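Local coordinates for Lmo1076 protein (Listeria monocytogenes serovar 1/2a, PDB 5JQC), which is a putative secreted autolysin, probably a cell-wall hydrolase with amidase activity, represented here by three SH3-like GW modules, at residues A[18-23]-A[65-70]; A[188-193]-A[231-236]. All coordinates share one frame; numbering follows the deposited sequence.

Contact 1 (A[18-23]-A[65-70]). With SO4 (sulfate ion), chain F.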
loop_
_atom_site.group_PDB
_atom_site.type_symbol
_atom_site.label_atom_id
_atom_site.label_comp_id
_atom_site.label_asym_id
_atom_site.label_seq_id
_atom_site.Cartn_x
_atom_site.Cartn_y
_atom_site.Cartn_z
ATOM N N LYS A 18 -32.457 -20.373 10.101
ATOM C CA LYS A 18 -32.059 -20.203 11.496
ATOM C C LYS A 18 -31.334 -18.882 11.737
ATOM O O LYS A 18 -31.341 -18.373 12.865
ATOM C CB LYS A 18 -31.154 -21.360 11.913
ATOM C CG LYS A 18 -31.793 -22.751 11.741
ATOM C CD LYS A 18 -30.770 -23.865 12.049
ATOM C CE LYS A 18 -31.466 -25.202 12.235
ATOM N NZ LYS A 18 -30.544 -26.289 12.657
ATOM N N GLN A 19 -30.637 -18.375 10.714
ATOM C CA GLN A 19 -29.848 -17.149 10.786
ATOM C C GLN A 19 -29.786 -16.517 9.408
ATOM O O GLN A 19 -29.730 -17.205 8.389
ATOM C CB GLN A 19 -28.401 -17.371 11.250
ATOM C CG GLN A 19 -28.251 -18.148 12.552
ATOM C CD GLN A 19 -26.802 -18.283 12.934
ATOM O OE1 GLN A 19 -25.925 -17.706 12.280
ATOM N NE2 GLN A 19 -26.534 -19.042 13.991
ATOM N N GLN A 20 -29.781 -15.193 9.386
ATOM C CA GLN A 20 -29.611 -14.504 8.115
ATOM C C GLN A 20 -28.869 -13.200 8.359
ATOM O O GLN A 20 -29.066 -12.565 9.396
ATOM C CB GLN A 20 -30.969 -14.243 7.468
ATOM C CG GLN A 20 -30.905 -13.802 6.022
ATOM C CD GLN A 20 -32.292 -13.801 5.432
ATOM O OE1 GLN A 20 -33.258 -14.125 6.130
ATOM N NE2 GLN A 20 -32.410 -13.451 4.151
ATOM N N LYS A 21 -28.021 -12.804 7.414
ATOM C CA LYS A 21 -27.360 -11.516 7.570
ATOM C C LYS A 21 -26.932 -10.993 6.215
ATOM O O LYS A 21 -26.581 -11.761 5.310
ATOM C CB LYS A 21 -26.144 -11.611 8.494
ATOM C CG LYS A 21 -25.004 -12.456 7.947
ATOM C CD LYS A 21 -23.834 -12.446 8.902
ATOM C CE LYS A 21 -22.908 -13.642 8.649
ATOM N NZ LYS A 21 -21.644 -13.525 9.442
ATOM N N ASN A 22 -26.963 -9.672 6.098
ATOM C CA ASN A 22 -26.359 -8.988 4.969
ATOM C C ASN A 22 -24.851 -8.958 5.135
ATOM O O ASN A 22 -24.336 -8.804 6.249
ATOM C CB ASN A 22 -26.877 -7.553 4.859
ATOM C CG ASN A 22 -28.364 -7.483 4.676
ATOM O OD1 ASN A 22 -28.963 -8.363 4.061
ATOM N ND2 ASN A 22 -28.978 -6.428 5.210
ATOM N N VAL A 23 -24.143 -9.079 4.015
ATOM C CA VAL A 23 -22.687 -9.053 3.982
ATOM C C VAL A 23 -22.257 -8.260 2.750
ATOM O O VAL A 23 -23.052 -7.974 1.853
ATOM C CB VAL A 23 -22.077 -10.478 3.964
ATOM C CG1 VAL A 23 -22.434 -11.214 5.240
ATOM C CG2 VAL A 23 -22.544 -11.243 2.734
ATOM N N ILE A 65 -21.148 -11.016 -2.969
ATOM C CA ILE A 65 -21.976 -11.746 -2.020
ATOM C C ILE A 65 -22.698 -10.720 -1.169
ATOM O O ILE A 65 -22.059 -9.898 -0.500
ATOM C CB ILE A 65 -21.149 -12.707 -1.154
ATOM C CG1 ILE A 65 -20.343 -13.661 -2.036
ATOM C CG2 ILE A 65 -22.060 -13.498 -0.227
ATOM C CD1 ILE A 65 -21.194 -14.569 -2.905
ATOM N N LEU A 66 -24.031 -10.787 -1.181
ATOM C CA LEU A 66 -24.900 -9.800 -0.558
ATOM C C LEU A 66 -25.514 -10.269 0.754
ATOM O O LEU A 66 -25.682 -9.467 1.679
ATOM C CB LEU A 66 -26.026 -9.416 -1.526
ATOM C CG LEU A 66 -25.741 -8.504 -2.724
ATOM C CD1 LEU A 66 -24.945 -9.211 -3.803
ATOM C CD2 LEU A 66 -27.072 -8.011 -3.273
ATOM N N LYS A 67 -25.887 -11.539 0.854
ATOM C CA LYS A 67 -26.536 -12.047 2.052
ATOM C C LYS A 67 -26.063 -13.470 2.283
ATOM O O LYS A 67 -25.628 -14.152 1.353
ATOM C CB LYS A 67 -28.068 -12.065 1.952
ATOM C CG LYS A 67 -28.763 -10.765 1.563
ATOM C CD LYS A 67 -30.282 -10.996 1.527
ATOM C CE LYS A 67 -31.021 -9.784 0.953
ATOM N NZ LYS A 67 -30.837 -8.577 1.798
ATOM N N GLU A 68 -26.165 -13.916 3.534
ATOM C CA GLU A 68 -25.955 -15.319 3.875
ATOM C C GLU A 68 -27.093 -15.758 4.772
ATOM O O GLU A 68 -27.581 -14.971 5.583
ATOM C CB GLU A 68 -24.629 -15.564 4.595
ATOM C CG GLU A 68 -23.433 -14.901 3.947
ATOM C CD GLU A 68 -22.116 -15.491 4.432
ATOM O OE1 GLU A 68 -22.168 -16.327 5.366
ATOM O OE2 GLU A 68 -21.046 -15.119 3.880
ATOM N N GLY A 69 -27.496 -17.018 4.638
ATOM C CA GLY A 69 -28.534 -17.603 5.472
ATOM C C GLY A 69 -28.265 -19.077 5.710
ATOM O O GLY A 69 -27.752 -19.773 4.823
ATOM N N THR A 70 -28.575 -19.568 6.903
ATOM C CA THR A 70 -28.283 -20.950 7.242
ATOM C C THR A 70 -29.573 -21.709 7.500
ATOM O O THR A 70 -30.579 -21.129 7.920
ATOM C CB THR A 70 -27.357 -21.049 8.464
ATOM O OG1 THR A 70 -28.042 -20.608 9.645
ATOM C CG2 THR A 70 -26.111 -20.206 8.244
HETATM S S SO4 F . -29.718 -24.850 16.530
HETATM O O1 SO4 F . -28.661 -23.878 16.817
HETATM O O2 SO4 F . -31.028 -24.214 16.459
HETATM O O3 SO4 F . -29.466 -25.475 15.228
HETATM O O4 SO4 F . -29.740 -25.810 17.636
#
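Lys21 and Glu68 form the hydrogen-bonded pair at the middle of this antiparallel contact between strands 19-29 and 62-71, in the five-stranded sheet of the first GW module (SH3 clan): Lys21 N gives to Glu68 O at 2.9 Å, and Glu68 N returns a 2.8 Å bond to Lys21 O. Further along, Val23 N meets Leu66 O at 2.8 Å, well above the carbonyl plane, while at the other end Lys18 N reaches Thr70 O. On the face carrying Gln20, Asn22 and Lys67, Lys67 NZ donates to Asn22 OD1 at 2.9 Å, tilted 32° from the amide's carbonyl plane; the side chains run alongside each other, and the lysine's terminal bend (chi4 -63°) turns its ammonium onto the oxygen. Gly69, lacking a side chain, suits the non-hydrogen-bonded place facing Gln20, whose CG rests 3.6 Å from Glu68 O. On the other face, both Val23 methyls lie against Glu68 CG, CG2 at 4.0 Å, and CG2 also packs on Ile65 CG2. Lys18 NZ hydrogen-bonds O3 of a sulfate ion probably taken up from the crystallisation liquor. Of the exposed Gln20 and Asn22, the first reaches Trp88 together with Lys67, while the second takes the lysine's charge; the buried Glu68 carboxylate, salt-bridged to Lys91 and hydrogen-bonded by Tyr96, is probably kept ionised and fixed in rotation.

Contact 2 (A[188-193]-A[231-236])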
loop_
_atom_site.group_PDB
_atom_site.type_symbol
_atom_site.label_atom_id
_atom_site.label_comp_id
_atom_site.label_asym_id
_atom_site.label_seq_id
_atom_site.Cartn_x
_atom_site.Cartn_y
_atom_site.Cartn_z
ATOM N N VAL A 188 17.890 32.275 7.641
ATOM C CA VAL A 188 18.494 32.880 8.817
ATOM C C VAL A 188 19.768 33.596 8.385
ATOM O O VAL A 188 20.155 33.577 7.211
ATOM C CB VAL A 188 18.799 31.846 9.922
ATOM C CG1 VAL A 188 17.521 31.145 10.392
ATOM C CG2 VAL A 188 19.824 30.838 9.426
ATOM N N ASN A 189 20.437 34.224 9.353
ATOM C CA ASN A 189 21.732 34.858 9.096
ATOM C C ASN A 189 22.529 34.796 10.402
ATOM O O ASN A 189 22.468 35.713 11.223
ATOM C CB ASN A 189 21.568 36.289 8.595
ATOM C CG ASN A 189 22.826 36.816 7.905
ATOM O OD1 ASN A 189 23.944 36.548 8.347
ATOM N ND2 ASN A 189 22.648 37.563 6.817
ATOM N N TRP A 190 23.260 33.697 10.588
ATOM C CA TRP A 190 24.040 33.461 11.793
ATOM C C TRP A 190 25.491 33.247 11.415
ATOM O O TRP A 190 25.790 32.622 10.390
ATOM C CB TRP A 190 23.532 32.237 12.559
ATOM C CG TRP A 190 22.100 32.335 12.923
ATOM C CD1 TRP A 190 21.388 33.475 13.149
ATOM C CD2 TRP A 190 21.180 31.248 13.083
ATOM N NE1 TRP A 190 20.079 33.171 13.448
ATOM C CE2 TRP A 190 19.925 31.808 13.415
ATOM C CE3 TRP A 190 21.294 29.856 12.981
ATOM C CZ2 TRP A 190 18.789 31.022 13.648
ATOM C CZ3 TRP A 190 20.164 29.078 13.215
ATOM C CH2 TRP A 190 18.928 29.667 13.546
ATOM N N ASN A 191 26.395 33.754 12.243
ATOM C CA ASN A 191 27.818 33.485 12.084
ATOM C C ASN A 191 28.230 32.566 13.229
ATOM O O ASN A 191 28.067 32.917 14.405
ATOM C CB ASN A 191 28.621 34.784 12.051
ATOM C CG ASN A 191 28.142 35.727 10.956
ATOM O OD1 ASN A 191 28.596 35.657 9.813
ATOM N ND2 ASN A 191 27.206 36.607 11.302
ATOM N N ARG A 192 28.716 31.371 12.877
ATOM C CA ARG A 192 29.141 30.362 13.839
ATOM C C ARG A 192 30.515 29.846 13.444
ATOM O O ARG A 192 30.927 29.925 12.282
ATOM C CB ARG A 192 28.154 29.182 13.925
ATOM C CG ARG A 192 26.717 29.564 14.269
ATOM C CD ARG A 192 26.569 30.062 15.700
ATOM N NE ARG A 192 25.456 31.005 15.828
ATOM C CZ ARG A 192 24.198 30.667 16.112
ATOM N NH1 ARG A 192 23.872 29.393 16.301
ATOM N NH2 ARG A 192 23.258 31.605 16.209
ATOM N N THR A 193 31.233 29.331 14.433
ATOM C CA THR A 193 32.513 28.678 14.199
ATOM C C THR A 193 32.338 27.174 14.368
ATOM O O THR A 193 31.790 26.713 15.376
ATOM C CB THR A 193 33.595 29.217 15.142
ATOM O OG1 THR A 193 33.801 30.613 14.884
ATOM C CG2 THR A 193 34.917 28.477 14.930
ATOM N N ILE A 231 22.916 30.256 6.603
ATOM C CA ILE A 231 21.863 30.982 5.891
ATOM C C ILE A 231 20.485 30.316 5.967
ATOM O O ILE A 231 19.473 31.002 5.769
ATOM C CB ILE A 231 22.242 31.211 4.410
ATOM C CG1 ILE A 231 22.376 29.878 3.668
ATOM C CG2 ILE A 231 23.530 32.029 4.299
ATOM C CD1 ILE A 231 22.816 29.997 2.217
ATOM N N LYS A 232 20.408 29.010 6.237
ATOM C CA LYS A 232 19.120 28.335 6.351
ATOM C C LYS A 232 19.178 27.300 7.458
ATOM O O LYS A 232 20.237 26.733 7.738
ATOM C CB LYS A 232 18.704 27.626 5.050
ATOM C CG LYS A 232 18.404 28.548 3.878
ATOM C CD LYS A 232 17.356 27.938 2.946
ATOM C CE LYS A 232 17.946 27.476 1.618
ATOM N NZ LYS A 232 18.685 28.580 0.939
ATOM N N GLN A 233 18.026 27.036 8.064
ATOM C CA GLN A 233 17.871 25.907 8.969
ATOM C C GLN A 233 16.655 25.084 8.562
ATOM O O GLN A 233 15.652 25.610 8.059
ATOM C CB GLN A 233 17.726 26.348 10.427
ATOM C CG GLN A 233 16.344 26.849 10.777
ATOM C CD GLN A 233 16.214 27.212 12.236
ATOM O OE1 GLN A 233 17.011 26.775 13.076
ATOM N NE2 GLN A 233 15.214 28.021 12.549
ATOM N N ALA A 234 16.761 23.773 8.786
ATOM C CA ALA A 234 15.715 22.825 8.431
ATOM C C ALA A 234 15.638 21.740 9.499
ATOM O O ALA A 234 16.660 21.324 10.057
ATOM C CB ALA A 234 15.975 22.201 7.052
ATOM N N LYS A 235 14.418 21.293 9.800
ATOM C CA LYS A 235 14.228 20.214 10.763
ATOM C C LYS A 235 13.524 19.045 10.090
ATOM O O LYS A 235 12.481 19.227 9.452
ATOM C CB LYS A 235 13.430 20.693 11.986
ATOM C CG LYS A 235 13.337 19.664 13.113
ATOM C CD LYS A 235 12.774 20.264 14.404
ATOM C CE LYS A 235 11.494 21.120 14.174
ATOM N NZ LYS A 235 10.209 20.344 14.034
ATOM N N THR A 236 14.117 17.851 10.205
ATOM C CA THR A 236 13.438 16.587 9.917
ATOM C C THR A 236 13.344 15.758 11.193
ATOM O O THR A 236 13.962 16.069 12.222
ATOM C CB THR A 236 14.156 15.754 8.850
ATOM O OG1 THR A 236 15.426 15.326 9.362
ATOM C CG2 THR A 236 14.346 16.521 7.575
#
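A classic beta bulge, in which Ile231 and Lys232 both face Gln243 of the next strand, lies where strand 226-236 meets strand 184-194, at one edge of the sheet in the last GW module. Val188 N donates to Ile231 O at 2.8 Å in an almost linear bond, although the donor stands 52° out of the carbonyl plane. Ile231 CA comes back to within 3.4 Å of Val188 O as a CA-H...O contact. Val188 CG2, which sits between its own backbone N and carbonyl carbon, lies over the peptide, 3.6 Å from Ile231 C. A beta-branched residue suits this place because one methyl lies on the Ile231-Lys232 peptide while CB lies under the indole, 3.7 Å from the centre of one Trp190 face; Arg192 NH2 is over the opposite face, offset toward the rim. The far rim of the indole turns toward Gln233. Gln233 OE1 approaches that edge near the ring plane, 3.5 Å from Trp190 CH2, and the amide stands nearly perpendicular to the indole, with 87° between their planes. An amide oxygen suits this place, since it meets the weakly positive C-H rim. Gln233 NE2 is tied to Ser186 on the tryptophan's own strand, which holds the amide's rotation, and Tyr242 meets the indole edge-to-face. The segments extend to opposite sides of the Val188-Ile231 pair, where the strands stay paired with residues just outside them; their 105° angle therefore reflects strands that bend there, consistent with the coiled strands of an SH3-like barrel.

In the fold
From the N terminus, the chain first runs along strand 19-29, and contact 1 closes a loop of 41 intervening residues when strand 62-71 returns antiparallel to it. Strands 74-81 and 84-90 then extend that sheet on one side, and 94-96 joins strand 19-29 on the other. A second GW module, covering roughly 102-177, follows before contact 2 opens, and that contact closes a loop of 37 residues between strands 184-194 and 226-236. The two loops lie in series, neither nesting nor crossing. Both join the first long strand of a module to its second, in the first and third modules, with centres about 64 Å apart on opposite sides of the chain's centre.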